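Local coordinates for protein tapirin (Caldicellulosiruptor hydrothermalis, PDB 6N2C) that probably attaches this thermophilic bacterium to plant biomass by binding cellulose through its zinc-bearing beta-helix domain, at residues A[334-338]-A[444-448]. Residues are numbered along the deposited sequence; the frame is centred on the assembly and turned at random. Where two conformers were deposited one is given.
Sequences LFGGD and IPYPT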
loop_
_atom_site.group_PDB
_atom_site.type_symbol
_atom_site.label_atom_id
_atom_site.label_comp_id
_atom_site.label_asym_id
_atom_site.label_seq_id
_atom_site.Cartn_x
_atom_site.Cartn_y
_atom_site.Cartn_z
ATOM N N LEU A 334 4.524 9.079 14.181
ATOM C CA LEU A 334 4.235 7.661 14.272
ATOM C C LEU A 334 3.191 7.461 15.317
ATOM O O LEU A 334 3.322 7.984 16.461
ATOM C CB LEU A 334 5.479 6.860 14.672
ATOM C CG LEU A 334 6.615 6.808 13.642
ATOM C CD1 LEU A 334 7.743 5.917 14.124
ATOM C CD2 LEU A 334 6.087 6.252 12.354
ATOM N N PHE A 335 2.195 6.617 15.039
ATOM C CA PHE A 335 1.150 6.256 15.975
ATOM C C PHE A 335 1.175 4.730 16.180
ATOM O O PHE A 335 0.600 3.982 15.346
ATOM C CB PHE A 335 -0.287 6.696 15.492
ATOM C CG PHE A 335 -0.429 8.193 15.254
ATOM C CD1 PHE A 335 -0.541 9.024 16.320
ATOM C CD2 PHE A 335 -0.385 8.734 14.004
ATOM C CE1 PHE A 335 -0.677 10.397 16.161
ATOM C CE2 PHE A 335 -0.487 10.089 13.825
ATOM C CZ PHE A 335 -0.655 10.938 14.917
ATOM N N GLY A 336 1.796 4.262 17.256
ATOM C CA GLY A 336 1.747 2.902 17.633
ATOM C C GLY A 336 0.721 2.611 18.659
ATOM O O GLY A 336 0.099 3.597 19.191
ATOM N N GLY A 337 0.553 1.349 19.072
ATOM C CA GLY A 337 1.284 0.196 18.605
ATOM C C GLY A 337 2.605 0.059 19.327
ATOM O O GLY A 337 3.092 1.008 19.989
ATOM N N ASP A 338 3.249 -1.081 19.085
ATOM C CA ASP A 338 4.569 -1.311 19.630
ATOM C C ASP A 338 5.601 -1.132 18.548
ATOM O O ASP A 338 5.376 -1.442 17.350
ATOM C CB ASP A 338 4.646 -2.770 20.197
ATOM C CG ASP A 338 3.706 -3.022 21.351
ATOM O OD1 ASP A 338 3.303 -2.091 22.087
ATOM O OD2 ASP A 338 3.446 -4.206 21.572
ATOM N N ILE A 444 -2.906 8.933 23.176
ATOM C CA ILE A 444 -2.381 9.084 21.829
ATOM C C ILE A 444 -3.502 9.555 20.894
ATOM O O ILE A 444 -4.525 8.893 20.870
ATOM C CB ILE A 444 -1.886 7.724 21.354
ATOM C CG1 ILE A 444 -0.685 7.329 22.168
ATOM C CG2 ILE A 444 -1.496 7.823 19.853
ATOM C CD1 ILE A 444 -0.295 5.867 22.052
ATOM N N PRO A 445 -3.282 10.609 20.111
ATOM C CA PRO A 445 -4.346 11.195 19.268
ATOM C C PRO A 445 -4.413 10.510 17.868
ATOM O O PRO A 445 -4.021 11.079 16.864
ATOM C CB PRO A 445 -3.906 12.598 19.125
ATOM C CG PRO A 445 -2.399 12.527 19.146
ATOM C CD PRO A 445 -2.093 11.475 20.142
ATOM N N TYR A 446 -4.932 9.323 17.914
ATOM C CA TYR A 446 -4.917 8.481 16.737
ATOM C C TYR A 446 -5.749 9.114 15.651
ATOM O O TYR A 446 -6.869 9.567 15.929
ATOM C CB TYR A 446 -5.484 7.142 17.051
ATOM C CG TYR A 446 -4.619 6.240 17.925
ATOM C CD1 TYR A 446 -3.441 5.666 17.416
ATOM C CD2 TYR A 446 -4.940 5.995 19.194
ATOM C CE1 TYR A 446 -2.693 4.836 18.181
ATOM C CE2 TYR A 446 -4.170 5.154 19.989
ATOM C CZ TYR A 446 -3.013 4.615 19.464
ATOM O OH TYR A 446 -2.265 3.765 20.216
ATOM N N PRO A 447 -5.244 9.105 14.429
ATOM C CA PRO A 447 -6.112 9.452 13.260
ATOM C C PRO A 447 -7.394 8.638 13.160
ATOM O O PRO A 447 -7.443 7.471 13.512
ATOM C CB PRO A 447 -5.201 9.174 12.080
ATOM C CG PRO A 447 -3.818 9.424 12.615
ATOM C CD PRO A 447 -3.876 8.812 13.990
ATOM N N THR A 448 -8.484 9.296 12.757
ATOM C CA THR A 448 -9.682 8.556 12.436
ATOM C C THR A 448 -9.465 7.757 11.122
ATOM O O THR A 448 -8.689 8.149 10.232
ATOM C CB THR A 448 -10.946 9.447 12.314
ATOM O OG1 THR A 448 -12.069 8.582 12.278
ATOM C CG2 THR A 448 -10.935 10.347 11.060
#
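Phe335, the last residue of strand 333-335, faces an irregular run, 444-448, that passes along the outside of the beta-helix on its way to helix 451-457; the two backbones come closest at Phe335 and Tyr446, with CA atoms 6.5 Å apart. The phenyl ring of Phe335 reaches out into this run. With CG anti to its own carbonyl carbon (chi1 -59°), the ring presents one face to Pro447, whose CD lies 3.6 Å from the ring centroid and only 16° off the ring normal, a CH-pi contact displaced somewhat toward the CD2-CE2 side. Ile444 comes in at the ring edge instead, its CG2 3.9 Å from Phe335 CD1. The same methyl also sits over the centre of one face of the Tyr446 ring, and so touches both aromatic groups, one at an edge and the other over a face. Pro445, centre of an inverse gamma turn, brings its CG and carbonyl O near Phe335 CE1.

Tyr446 extends beside Phe335 CB toward the turn after the strand, where Tyr446 OH donates to Gly336 O at 2.6 Å. The donor is tilted 21° from the carbonyl plane, and the acceptor is the carbonyl oxygen of the cis peptide that joins Gly336 to Gly337. Tyr315, in the neighbouring strand 313-315, stacks with Tyr446, while Ile444 and Pro445 also rest on Tyr356 of strand 354-356, spreading the attachment over three adjacent parallel strands. The chemistry is thus mainly apolar, with proline and isoleucine fitted round a phenyl ring, while one short phenol-to-carbonyl bond, together with the Tyr315 stack and the Ile444 methyl, holds Tyr446 against the turn and ties the returning chain to the solenoid.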